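Local structure of cryptochrome DASH, chloroplastic/mitochondrial (Arabidopsis thaliana, 2J4D) at residues A[21-26]-A[106-111]; A[210-215]-A[302-307]; A[364-369]-A[403-408]; A[482-485]-A[489-492]. The protein binds FAD and a methenyltetrahydrofolate light antenna, repairs cyclobutane pyrimidine dimers in single-stranded DNA by photolyase activity, and may also act as a photoreceptor. All coordinates share one frame; numbering follows the deposited sequence.

Contact 1 of 4, residues A[21-26]-A[106-111]; sequences KTFERY and RKNLMK
F23 and N108 meet at nearly a right angle: the phenyl ring and the amide plane are turned 86° from each other, and the ring presents its rim, not a face. At that rim CE1 of F23 lies 3.5 Å from OD1 of N108, while the same CE1 is 3.6 Å from NZ of K111, which sits in the plane of the ring. K111 also crosses the phenylalanine at about a right angle, its chain bent at chi3 (-58°) so that the ammonium group turns back over its own helix toward the asparagine. There NZ of K111 bonds to OD1 of N108 at 2.8 Å, almost in line with the C=O bond. The amide and the ammonium group therefore form one polar patch, with the ring edge set against both. ND2 of N108 makes a weak hydrogen bond to S253 OG, and F23 has a cation-pi partner in R112. The contact packs helix 12-26 against helix 92-111 of the photolyase alpha/beta domain, away from the cofactor sites; a salt bridge from K107 to D16 ties the same two helices. A leucine in place of N108 would probably leave the ammonium group of K111 without its oxygen and free to swing off the ring edge. Aromatic C-H bonds carry a slight positive charge, so the ring edge suits the carbonyl oxygen of N108; it is less suited to the ammonium group, whose charge is probably softened by that same oxygen.

Contact 2 of 4, residues A[210-215]-A[302-307]; sequences STRIPL and IYEEVQ
OE1 of E304 is gripped twice by one residue: the backbone N and the OG of S210 each donate a hydrogen bond to it at 2.6 Å. This joins helix 299-312 to the long loop that follows helix 194-204, the connection which in the class-1 photolyase fold runs from the alpha/beta domain to the helical FAD-binding domain. The two donors come at the oxygen from opposite faces of the carboxylate plane, N on the anti side and OG on the syn side. S210 can use both groups because its chi1 of 67° tucks OG between the backbone N and the carbonyl carbon, where the hydroxyl faces the same oxygen as the N-H. The other carboxylate oxygen, OE2 of E304, forms a salt bridge with NH2 of R212 at 2.9 Å, though the hydrogen bond in it is weak, bent to 128° at the hydrogen. E304 reaches out with its chain extended beyond CG, and R212 arrives from the opposite direction. Y26 of helix 12-26 packs on S210, R212 and E304 alike, and T211 next door is tied to D54 and D56. With an alanine at E304, the N-H and hydroxyl of S210 would probably lose their shared acceptor and R212 its countercharge, weakening the tie between loop and helix. R212 is also steadied by its own loop: its chain bends at chi2 and chi3, bringing NE 2.9 Å from the backbone O of S210, in a bond straight to 175° and in the guanidinium plane.

Contact 3 of 4, residues A[364-369]-A[403-408]; sequences ESWRDA and RDMGLD
M405 meets W366 with its sulfur in a slanted position: SD lies 4.8 Å from the centre of the five-membered ring of W366 and 53° off the ring normal, an oblique Met-aromatic contact. Of the tryptophan, the sulfur comes nearest to the root of the side chain: SD of M405 is 3.9 Å from CB of W366. Beyond the sulfur the methionine chain bends (chi3 93°), carrying its methyl away from the indole and onto the serine next door, so that CE of M405 touches OG of S365 at 3.4 Å. That hydroxyl is already occupied, hydrogen-bonding to L362 O one turn back. The indole N-H of W366 is likewise spoken for, by V397 O. M405, on the short link leaving helix 391-404, thus packs against the last turn of helix 360-367, whose end is closed by a Schellman motif with A369 as its C-prime residue. Both helices are part of the FAD-binding domain, and the side chain of W366 lies about 8 Å from the flavin cofactor. No hydrogen bond or ion pair crosses between the segments: with the serine and indole donors satisfied within the surrounding fold, dispersion and a modest sulfur-ring attraction probably hold M405 in place.

Contact 4 of 4, residues A[482-485]-A[489-492]; sequences PGRL and DTVV
This is a surface salt bridge between near neighbours in sequence, closing a turn near the C-terminal end of the modelled chain. R484, on the short helix 483-486, reaches across to D489 and T490 in the loop that follows. NE of R484 donates to OD1 of D489 at 2.9 Å, with the bond bent to 132° at the hydrogen. The aspartate uses the anti lone pair of OD1, the one facing away from its other oxygen, and OD1 stands well off the guanidinium plane. The two flat groups are in fact turned 49° from each other, so the pairing is single and slanted, not the side-on grip in which two nitrogens each take an oxygen. OD1 of D489 also lies along the aliphatic part of the arginine, 3.6 Å from CD of R484. As a structural unit this is a short helix and the loop leaving it, tied by a salt bridge between residues five apart, within the FAD-binding region of the photolyase family. The bend at chi3 (100°) turns the guanidinium so that one of its faces lies over the backbone of the loop, with CA of D489 and N of T490 beneath it. T490 N is 3.9 Å from that plane and finds no hydrogen-bond partner in the model, covered as it is by the arginine. Farther along, V491 pairs by its backbone with T371, and V492 O accepts a hydrogen bond from Y373. OG1 of T490 sits beside the outer nitrogens, 3.6 Å from NH1 of R484.

How the contacts relate
The four contacts form two pairs on opposite sides of the chain's centre and follow one another along the sequence without overlap. Contacts 1 and 2, with centres about 12 Å apart, are linked through Y26 of segment 21-26, which also packs on contact 2: its OH probably hydrogen-bonds to E305 OE2 at 2.5 Å, so helix 12-26 lies between helix 92-111 of the alpha/beta domain and helix 299-312. Contacts 3 and 4, with centres about 15 Å apart, lie in the FAD-binding region, where V491 and V492 of the closing loop pack on S365, D404 and M405. The centres of contacts 1 and 4 are about 53 Å apart. One pair thus joins the N-terminal helix to both domains; the other packs the C-terminal part against the FAD-binding helices.

Contact 1 of 4, residues A[21-26]-A[106-111]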
loop_
_atom_site.group_PDB
_atom_site.type_symbol
_atom_site.label_atom_id
_atom_site.label_comp_id
_atom_site.label_asym_id
_atom_site.label_seq_id
_atom_site.Cartn_x
_atom_site.Cartn_y
_atom_site.Cartn_z
ATOM N N LYS A 21 -18.117 5.881 -14.880
ATOM C CA LYS A 21 -19.112 6.562 -14.050
ATOM C C LYS A 21 -18.453 7.292 -12.885
ATOM O O LYS A 21 -18.842 8.407 -12.542
ATOM C CB LYS A 21 -20.150 5.578 -13.509
ATOM C CG LYS A 21 -20.999 4.935 -14.590
ATOM C CD LYS A 21 -22.327 4.403 -14.058
ATOM C CE LYS A 21 -23.281 5.529 -13.652
ATOM N NZ LYS A 21 -23.124 5.954 -12.226
ATOM N N THR A 22 -17.451 6.670 -12.280
ATOM C CA THR A 22 -16.762 7.290 -11.156
ATOM C C THR A 22 -15.979 8.536 -11.586
ATOM O O THR A 22 -16.057 9.579 -10.932
ATOM C CB THR A 22 -15.830 6.273 -10.462
ATOM O OG1 THR A 22 -16.615 5.175 -9.980
ATOM C CG2 THR A 22 -15.112 6.911 -9.275
ATOM N N PHE A 23 -15.232 8.438 -12.682
ATOM C CA PHE A 23 -14.466 9.588 -13.176
ATOM C C PHE A 23 -15.448 10.716 -13.460
ATOM O O PHE A 23 -15.188 11.887 -13.189
ATOM C CB PHE A 23 -13.713 9.218 -14.462
ATOM C CG PHE A 23 -12.574 8.246 -14.249
ATOM C CD1 PHE A 23 -12.077 7.494 -15.314
ATOM C CD2 PHE A 23 -11.980 8.103 -12.997
ATOM C CE1 PHE A 23 -11.004 6.613 -15.134
ATOM C CE2 PHE A 23 -10.906 7.227 -12.804
ATOM C CZ PHE A 23 -10.418 6.481 -13.875
ATOM N N GLU A 24 -16.592 10.332 -14.005
ATOM C CA GLU A 24 -17.659 11.260 -14.344
ATOM C C GLU A 24 -18.166 11.959 -13.085
ATOM O O GLU A 24 -18.293 13.182 -13.047
ATOM C CB GLU A 24 -18.792 10.472 -14.999
ATOM C CG GLU A 24 -19.586 11.216 -16.035
ATOM C CD GLU A 24 -20.395 10.265 -16.902
ATOM O OE1 GLU A 24 -21.316 9.607 -16.366
ATOM O OE2 GLU A 24 -20.095 10.164 -18.114
ATOM N N ARG A 25 -18.438 11.178 -12.046
ATOM C CA ARG A 25 -18.947 11.735 -10.801
ATOM C C ARG A 25 -18.045 12.789 -10.166
ATOM O O ARG A 25 -18.534 13.748 -9.578
ATOM C CB ARG A 25 -19.211 10.623 -9.776
ATOM C CG ARG A 25 -19.752 11.151 -8.442
ATOM C CD ARG A 25 -19.983 10.051 -7.413
ATOM N NE ARG A 25 -20.983 9.089 -7.866
ATOM C CZ ARG A 25 -20.701 7.864 -8.292
ATOM N NH1 ARG A 25 -19.441 7.444 -8.315
ATOM N NH2 ARG A 25 -21.677 7.065 -8.706
ATOM N N TYR A 26 -16.733 12.624 -10.287
ATOM C CA TYR A 26 -15.807 13.572 -9.675
ATOM C C TYR A 26 -15.125 14.547 -10.637
ATOM O O TYR A 26 -14.230 15.285 -10.239
ATOM C CB TYR A 26 -14.746 12.795 -8.889
ATOM C CG TYR A 26 -15.327 12.057 -7.701
ATOM C CD1 TYR A 26 -15.543 12.708 -6.487
ATOM C CD2 TYR A 26 -15.727 10.728 -7.812
ATOM C CE1 TYR A 26 -16.155 12.050 -5.409
ATOM C CE2 TYR A 26 -16.337 10.065 -6.751
ATOM C CZ TYR A 26 -16.551 10.731 -5.553
ATOM O OH TYR A 26 -17.179 10.076 -4.512
ATOM N N ARG A 106 -1.423 4.657 -17.946
ATOM C CA ARG A 106 -1.237 5.161 -19.304
ATOM C C ARG A 106 -2.603 5.233 -19.995
ATOM O O ARG A 106 -2.934 6.221 -20.633
ATOM C CB ARG A 106 -0.295 4.244 -20.091
ATOM C CG ARG A 106 -0.339 4.449 -21.608
ATOM C CD ARG A 106 0.760 3.655 -22.305
ATOM N NE ARG A 106 2.047 4.342 -22.215
ATOM C CZ ARG A 106 3.225 3.791 -22.498
ATOM N NH1 ARG A 106 3.302 2.522 -22.889
ATOM N NH2 ARG A 106 4.330 4.519 -22.406
ATOM N N LYS A 107 -3.394 4.177 -19.858
ATOM C CA LYS A 107 -4.712 4.144 -20.476
ATOM C C LYS A 107 -5.596 5.297 -20.004
ATOM O O LYS A 107 -6.230 5.978 -20.813
ATOM C CB LYS A 107 -5.385 2.806 -20.172
ATOM C CG LYS A 107 -6.850 2.725 -20.561
ATOM C CD LYS A 107 -7.391 1.328 -20.294
ATOM C CE LYS A 107 -8.795 1.369 -19.700
ATOM N NZ LYS A 107 -9.331 -0.004 -19.459
ATOM N N ASN A 108 -5.644 5.524 -18.696
ATOM C CA ASN A 108 -6.480 6.593 -18.162
ATOM C C ASN A 108 -5.960 7.987 -18.498
ATOM O O ASN A 108 -6.743 8.929 -18.642
ATOM C CB ASN A 108 -6.651 6.425 -16.651
ATOM C CG ASN A 108 -7.510 5.227 -16.308
ATOM O OD1 ASN A 108 -8.516 4.979 -16.975
ATOM N ND2 ASN A 108 -7.132 4.482 -15.273
ATOM N N LEU A 109 -4.643 8.127 -18.624
ATOM C CA LEU A 109 -4.083 9.423 -18.988
ATOM C C LEU A 109 -4.458 9.691 -20.448
ATOM O O LEU A 109 -4.846 10.807 -20.813
ATOM C CB LEU A 109 -2.560 9.422 -18.815
ATOM C CG LEU A 109 -2.097 9.516 -17.357
ATOM C CD1 LEU A 109 -0.591 9.300 -17.277
ATOM C CD2 LEU A 109 -2.473 10.878 -16.794
ATOM N N MET A 110 -4.362 8.659 -21.281
ATOM C CA MET A 110 -4.708 8.827 -22.686
ATOM C C MET A 110 -6.159 9.270 -22.856
ATOM O O MET A 110 -6.473 10.067 -23.740
ATOM C CB MET A 110 -4.463 7.531 -23.455
ATOM C CG MET A 110 -2.994 7.175 -23.551
ATOM S SD MET A 110 -2.695 5.691 -24.496
ATOM C CE MET A 110 -1.062 5.989 -25.054
ATOM N N LYS A 111 -7.046 8.773 -22.003
ATOM C CA LYS A 111 -8.447 9.157 -22.113
ATOM C C LYS A 111 -8.651 10.648 -21.875
ATOM O O LYS A 111 -9.637 11.227 -22.339
ATOM C CB LYS A 111 -9.300 8.337 -21.146
ATOM C CG LYS A 111 -9.174 6.846 -21.402
ATOM C CD LYS A 111 -10.216 6.027 -20.668
ATOM C CE LYS A 111 -10.154 6.247 -19.173
ATOM N NZ LYS A 111 -10.873 5.154 -18.463
#

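Contact 2 of 4, residues A[210-215]-A[302-307]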
loop_
_atom_site.group_PDB
_atom_site.type_symbol
_atom_site.label_atom_id
_atom_site.label_comp_id
_atom_site.label_asym_id
_atom_site.label_seq_id
_atom_site.Cartn_x
_atom_site.Cartn_y
_atom_site.Cartn_z
ATOM N N SER A 210 -12.229 15.811 -2.189
ATOM C CA SER A 210 -11.234 15.313 -3.122
ATOM C C SER A 210 -11.061 16.359 -4.223
ATOM O O SER A 210 -11.997 17.091 -4.545
ATOM C CB SER A 210 -11.677 13.966 -3.709
ATOM O OG SER A 210 -12.813 14.113 -4.535
ATOM N N THR A 211 -9.859 16.448 -4.777
ATOM C CA THR A 211 -9.586 17.411 -5.838
ATOM C C THR A 211 -10.214 16.958 -7.161
ATOM O O THR A 211 -10.028 15.812 -7.588
ATOM C CB THR A 211 -8.062 17.602 -6.008
ATOM O OG1 THR A 211 -7.527 18.174 -4.806
ATOM C CG2 THR A 211 -7.753 18.524 -7.181
ATOM N N ARG A 212 -10.972 17.852 -7.795
ATOM C CA ARG A 212 -11.632 17.545 -9.062
ATOM C C ARG A 212 -10.679 17.769 -10.221
ATOM O O ARG A 212 -10.025 18.803 -10.307
ATOM C CB ARG A 212 -12.883 18.407 -9.256
ATOM C CG ARG A 212 -13.873 18.296 -8.118
ATOM C CD ARG A 212 -14.106 16.847 -7.732
ATOM N NE ARG A 212 -14.256 16.708 -6.287
ATOM C CZ ARG A 212 -15.385 16.369 -5.675
ATOM N NH1 ARG A 212 -16.483 16.122 -6.383
ATOM N NH2 ARG A 212 -15.417 16.290 -4.351
ATOM N N ILE A 213 -10.624 16.792 -11.115
ATOM C CA ILE A 213 -9.729 16.827 -12.258
ATOM C C ILE A 213 -10.504 17.004 -13.564
ATOM O O ILE A 213 -11.503 16.321 -13.799
ATOM C CB ILE A 213 -8.926 15.506 -12.344
ATOM C CG1 ILE A 213 -8.183 15.247 -11.026
ATOM C CG2 ILE A 213 -7.967 15.555 -13.517
ATOM C CD1 ILE A 213 -7.141 16.308 -10.647
ATOM N N PRO A 214 -10.048 17.917 -14.436
ATOM C CA PRO A 214 -10.746 18.131 -15.710
ATOM C C PRO A 214 -10.668 16.928 -16.637
ATOM O O PRO A 214 -9.733 16.130 -16.560
ATOM C CB PRO A 214 -10.050 19.361 -16.290
ATOM C CG PRO A 214 -8.674 19.306 -15.692
ATOM C CD PRO A 214 -8.951 18.885 -14.264
ATOM N N LEU A 215 -11.658 16.796 -17.513
ATOM C CA LEU A 215 -11.698 15.680 -18.451
ATOM C C LEU A 215 -10.665 15.833 -19.560
ATOM O O LEU A 215 -10.278 14.858 -20.194
ATOM C CB LEU A 215 -13.099 15.552 -19.055
ATOM C CG LEU A 215 -14.173 15.082 -18.070
ATOM C CD1 LEU A 215 -15.533 15.033 -18.758
ATOM C CD2 LEU A 215 -13.793 13.709 -17.533
ATOM N N ILE A 302 -12.214 7.772 -0.978
ATOM C CA ILE A 302 -12.914 6.765 -0.182
ATOM C C ILE A 302 -13.864 7.423 0.819
ATOM O O ILE A 302 -15.000 6.976 0.993
ATOM C CB ILE A 302 -11.917 5.847 0.578
ATOM C CG1 ILE A 302 -11.106 5.021 -0.427
ATOM C CG2 ILE A 302 -12.686 4.897 1.527
ATOM C CD1 ILE A 302 -9.883 4.331 0.170
ATOM N N TYR A 303 -13.402 8.491 1.463
ATOM C CA TYR A 303 -14.224 9.206 2.438
ATOM C C TYR A 303 -15.506 9.749 1.803
ATOM O O TYR A 303 -16.594 9.643 2.376
ATOM C CB TYR A 303 -13.429 10.359 3.058
ATOM C CG TYR A 303 -14.243 11.208 4.007
ATOM C CD1 TYR A 303 -14.779 10.667 5.175
ATOM C CD2 TYR A 303 -14.492 12.553 3.731
ATOM C CE1 TYR A 303 -15.549 11.448 6.051
ATOM C CE2 TYR A 303 -15.259 13.340 4.600
ATOM C CZ TYR A 303 -15.782 12.779 5.750
ATOM O OH TYR A 303 -16.555 13.542 6.593
ATOM N N GLU A 304 -15.388 10.331 0.619
ATOM C CA GLU A 304 -16.566 10.861 -0.043
ATOM C C GLU A 304 -17.535 9.751 -0.421
ATOM O O GLU A 304 -18.744 9.957 -0.401
ATOM C CB GLU A 304 -16.169 11.681 -1.271
ATOM C CG GLU A 304 -15.578 13.029 -0.890
ATOM C CD GLU A 304 -15.527 14.010 -2.048
ATOM O OE1 GLU A 304 -14.414 14.360 -2.480
ATOM O OE2 GLU A 304 -16.607 14.430 -2.522
ATOM N N GLU A 305 -17.009 8.574 -0.758
ATOM C CA GLU A 305 -17.862 7.443 -1.107
ATOM C C GLU A 305 -18.578 6.965 0.155
ATOM O O GLU A 305 -19.758 6.596 0.112
ATOM C CB GLU A 305 -17.028 6.310 -1.711
ATOM C CG GLU A 305 -16.570 6.586 -3.131
ATOM C CD GLU A 305 -17.731 6.643 -4.115
ATOM O OE1 GLU A 305 -18.477 5.647 -4.217
ATOM O OE2 GLU A 305 -17.898 7.681 -4.789
ATOM N N VAL A 306 -17.860 6.969 1.278
ATOM C CA VAL A 306 -18.449 6.581 2.563
ATOM C C VAL A 306 -19.555 7.583 2.945
ATOM O O VAL A 306 -20.610 7.197 3.459
ATOM C CB VAL A 306 -17.384 6.558 3.692
ATOM C CG1 VAL A 306 -18.064 6.433 5.056
ATOM C CG2 VAL A 306 -16.427 5.389 3.490
ATOM N N GLN A 307 -19.313 8.867 2.703
ATOM C CA GLN A 307 -20.315 9.886 3.015
ATOM C C GLN A 307 -21.577 9.635 2.204
ATOM O O GLN A 307 -22.694 9.735 2.719
ATOM C CB GLN A 307 -19.805 11.287 2.672
ATOM C CG GLN A 307 -18.749 11.859 3.605
ATOM C CD GLN A 307 -18.315 13.241 3.148
ATOM O OE1 GLN A 307 -17.824 13.417 2.022
ATOM N NE2 GLN A 307 -18.505 14.234 4.011
#

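Contact 3 of 4, residues A[364-369]-A[403-408]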
loop_
_atom_site.group_PDB
_atom_site.type_symbol
_atom_site.label_atom_id
_atom_site.label_comp_id
_atom_site.label_asym_id
_atom_site.label_seq_id
_atom_site.Cartn_x
_atom_site.Cartn_y
_atom_site.Cartn_z
ATOM N N GLU A 364 13.718 -19.426 7.971
ATOM C CA GLU A 364 13.200 -20.107 6.797
ATOM C C GLU A 364 11.957 -20.950 7.058
ATOM O O GLU A 364 11.103 -21.068 6.180
ATOM C CB GLU A 364 14.295 -20.953 6.151
ATOM C CG GLU A 364 15.456 -20.097 5.664
ATOM C CD GLU A 364 16.468 -20.868 4.846
ATOM O OE1 GLU A 364 16.547 -22.106 5.008
ATOM O OE2 GLU A 364 17.194 -20.228 4.050
ATOM N N SER A 365 11.842 -21.522 8.256
ATOM C CA SER A 365 10.674 -22.347 8.577
ATOM C C SER A 365 9.414 -21.479 8.640
ATOM O O SER A 365 8.324 -21.922 8.275
ATOM C CB SER A 365 10.874 -23.094 9.908
ATOM O OG SER A 365 10.922 -22.210 11.016
ATOM N N TRP A 366 9.581 -20.245 9.110
ATOM C CA TRP A 366 8.494 -19.272 9.207
ATOM C C TRP A 366 8.148 -18.844 7.780
ATOM O O TRP A 366 6.996 -18.900 7.353
ATOM C CB TRP A 366 8.979 -18.055 10.003
ATOM C CG TRP A 366 7.982 -16.941 10.210
ATOM C CD1 TRP A 366 6.954 -16.905 11.125
ATOM C CD2 TRP A 366 7.971 -15.665 9.550
ATOM N NE1 TRP A 366 6.319 -15.683 11.077
ATOM C CE2 TRP A 366 6.920 -14.904 10.121
ATOM C CE3 TRP A 366 8.749 -15.089 8.533
ATOM C CZ2 TRP A 366 6.629 -13.596 9.708
ATOM C CZ3 TRP A 366 8.458 -13.781 8.124
ATOM C CH2 TRP A 366 7.408 -13.054 8.714
ATOM N N ARG A 367 9.175 -18.430 7.049
ATOM C CA ARG A 367 9.032 -17.974 5.675
ATOM C C ARG A 367 8.360 -19.016 4.781
ATOM O O ARG A 367 7.437 -18.700 4.013
ATOM C CB ARG A 367 10.422 -17.641 5.115
ATOM C CG ARG A 367 10.422 -17.088 3.707
ATOM C CD ARG A 367 11.825 -17.112 3.128
ATOM N NE ARG A 367 12.230 -18.476 2.796
ATOM C CZ ARG A 367 13.474 -18.836 2.497
ATOM N NH1 ARG A 367 14.447 -17.932 2.485
ATOM N NH2 ARG A 367 13.750 -20.105 2.222
ATOM N N ASP A 368 8.814 -20.262 4.894
ATOM C CA ASP A 368 8.282 -21.331 4.061
ATOM C C ASP A 368 7.081 -22.086 4.603
ATOM O O ASP A 368 6.742 -23.163 4.105
ATOM C CB ASP A 368 9.398 -22.316 3.709
ATOM C CG ASP A 368 10.554 -21.640 3.007
ATOM O OD1 ASP A 368 10.327 -20.587 2.364
ATOM O OD2 ASP A 368 11.686 -22.157 3.091
ATOM N N ALA A 369 6.431 -21.519 5.612
ATOM C CA ALA A 369 5.248 -22.142 6.189
ATOM C C ALA A 369 5.482 -23.589 6.629
ATOM O O ALA A 369 4.711 -24.480 6.271
ATOM C CB ALA A 369 4.101 -22.085 5.188
ATOM N N ARG A 403 8.148 -13.308 19.455
ATOM C CA ARG A 403 8.047 -13.891 20.786
ATOM C C ARG A 403 8.224 -15.397 20.922
ATOM O O ARG A 403 8.860 -15.859 21.864
ATOM C CB ARG A 403 6.723 -13.453 21.413
ATOM C CG ARG A 403 6.589 -11.934 21.449
ATOM C CD ARG A 403 5.453 -11.454 22.335
ATOM N NE ARG A 403 5.544 -10.010 22.550
ATOM C CZ ARG A 403 5.327 -9.106 21.602
ATOM N NH1 ARG A 403 4.998 -9.508 20.383
ATOM N NH2 ARG A 403 5.459 -7.811 21.859
ATOM N N ASP A 404 7.666 -16.163 19.997
ATOM C CA ASP A 404 7.798 -17.609 20.066
ATOM C C ASP A 404 9.117 -18.078 19.470
ATOM O O ASP A 404 9.759 -18.977 20.011
ATOM C CB ASP A 404 6.621 -18.271 19.361
ATOM C CG ASP A 404 5.312 -18.024 20.084
ATOM O OD1 ASP A 404 5.178 -18.488 21.240
ATOM O OD2 ASP A 404 4.425 -17.358 19.506
ATOM N N MET A 405 9.532 -17.456 18.368
ATOM C CA MET A 405 10.782 -17.829 17.717
ATOM C C MET A 405 11.974 -17.013 18.201
ATOM O O MET A 405 13.120 -17.428 18.028
ATOM C CB MET A 405 10.656 -17.696 16.200
ATOM C CG MET A 405 9.608 -18.604 15.604
ATOM S SD MET A 405 9.611 -18.525 13.819
ATOM C CE MET A 405 10.697 -19.851 13.424
ATOM N N GLY A 406 11.703 -15.856 18.801
ATOM C CA GLY A 406 12.773 -15.006 19.301
ATOM C C GLY A 406 13.665 -14.391 18.232
ATOM O O GLY A 406 14.821 -14.054 18.497
ATOM N N LEU A 407 13.134 -14.215 17.027
ATOM C CA LEU A 407 13.928 -13.650 15.934
ATOM C C LEU A 407 13.925 -12.133 15.809
ATOM O O LEU A 407 12.983 -11.459 16.218
ATOM C CB LEU A 407 13.479 -14.245 14.594
ATOM C CG LEU A 407 13.690 -15.749 14.409
ATOM C CD1 LEU A 407 13.103 -16.194 13.080
ATOM C CD2 LEU A 407 15.177 -16.066 14.472
ATOM N N ASP A 408 15.010 -11.621 15.236
ATOM C CA ASP A 408 15.199 -10.196 14.957
ATOM C C ASP A 408 13.949 -9.831 14.148
ATOM O O ASP A 408 13.750 -10.368 13.058
ATOM C CB ASP A 408 16.463 -10.040 14.093
ATOM C CG ASP A 408 16.784 -8.601 13.755
ATOM O OD1 ASP A 408 15.863 -7.842 13.380
ATOM O OD2 ASP A 408 17.978 -8.233 13.846
#

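Contact 4 of 4, residues A[482-485]-A[489-492]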
loop_
_atom_site.group_PDB
_atom_site.type_symbol
_atom_site.label_atom_id
_atom_site.label_comp_id
_atom_site.label_asym_id
_atom_site.label_seq_id
_atom_site.Cartn_x
_atom_site.Cartn_y
_atom_site.Cartn_z
ATOM N N PRO A 482 -3.180 -31.108 14.848
ATOM C CA PRO A 482 -3.146 -32.332 14.048
ATOM C C PRO A 482 -2.093 -33.350 14.457
ATOM O O PRO A 482 -2.196 -34.525 14.108
ATOM C CB PRO A 482 -2.901 -31.799 12.645
ATOM C CG PRO A 482 -1.921 -30.694 12.916
ATOM C CD PRO A 482 -2.524 -30.000 14.124
ATOM N N GLY A 483 -1.082 -32.902 15.189
ATOM C CA GLY A 483 -0.021 -33.804 15.593
ATOM C C GLY A 483 1.060 -33.811 14.532
ATOM O O GLY A 483 0.843 -33.348 13.412
ATOM N N ARG A 484 2.215 -34.370 14.867
ATOM C CA ARG A 484 3.361 -34.401 13.963
ATOM C C ARG A 484 3.315 -35.315 12.726
ATOM O O ARG A 484 4.111 -35.129 11.801
ATOM C CB ARG A 484 4.609 -34.704 14.789
ATOM C CG ARG A 484 4.636 -33.935 16.100
ATOM C CD ARG A 484 5.669 -34.499 17.059
ATOM N NE ARG A 484 6.905 -33.727 17.059
ATOM C CZ ARG A 484 7.079 -32.597 17.735
ATOM N NH1 ARG A 484 6.094 -32.106 18.475
ATOM N NH2 ARG A 484 8.237 -31.953 17.666
ATOM N N LEU A 485 2.401 -36.286 12.693
ATOM C CA LEU A 485 2.301 -37.195 11.545
ATOM C C LEU A 485 1.300 -36.738 10.505
ATOM O O LEU A 485 1.575 -36.796 9.304
ATOM C CB LEU A 485 1.918 -38.613 11.988
ATOM C CG LEU A 485 2.954 -39.414 12.764
ATOM C CD1 LEU A 485 2.411 -40.816 13.010
ATOM C CD2 LEU A 485 4.262 -39.475 11.986
ATOM N N ASP A 489 6.349 -31.709 12.168
ATOM C CA ASP A 489 6.967 -31.360 13.441
ATOM C C ASP A 489 6.859 -29.861 13.651
ATOM O O ASP A 489 6.738 -29.096 12.688
ATOM C CB ASP A 489 8.455 -31.735 13.470
ATOM C CG ASP A 489 8.693 -33.232 13.559
ATOM O OD1 ASP A 489 8.130 -33.888 14.465
ATOM O OD2 ASP A 489 9.462 -33.752 12.722
ATOM N N THR A 490 6.907 -29.449 14.912
ATOM C CA THR A 490 6.857 -28.038 15.256
ATOM C C THR A 490 8.304 -27.601 15.425
ATOM O O THR A 490 9.107 -28.320 16.031
ATOM C CB THR A 490 6.094 -27.815 16.561
ATOM O OG1 THR A 490 6.609 -28.694 17.565
ATOM C CG2 THR A 490 4.612 -28.081 16.361
ATOM N N VAL A 491 8.641 -26.433 14.885
ATOM C CA VAL A 491 10.008 -25.928 14.951
ATOM C C VAL A 491 10.408 -25.368 16.321
ATOM O O VAL A 491 11.587 -25.365 16.675
ATOM C CB VAL A 491 10.244 -24.851 13.868
ATOM C CG1 VAL A 491 9.434 -23.604 14.176
ATOM C CG2 VAL A 491 11.723 -24.527 13.767
ATOM N N VAL A 492 9.427 -24.904 17.084
ATOM C CA VAL A 492 9.668 -24.368 18.425
ATOM C C VAL A 492 8.426 -24.587 19.265
ATOM O O VAL A 492 7.324 -24.740 18.739
ATOM C CB VAL A 492 9.878 -22.837 18.449
ATOM C CG1 VAL A 492 11.274 -22.478 18.013
ATOM C CG2 VAL A 492 8.822 -22.167 17.568
#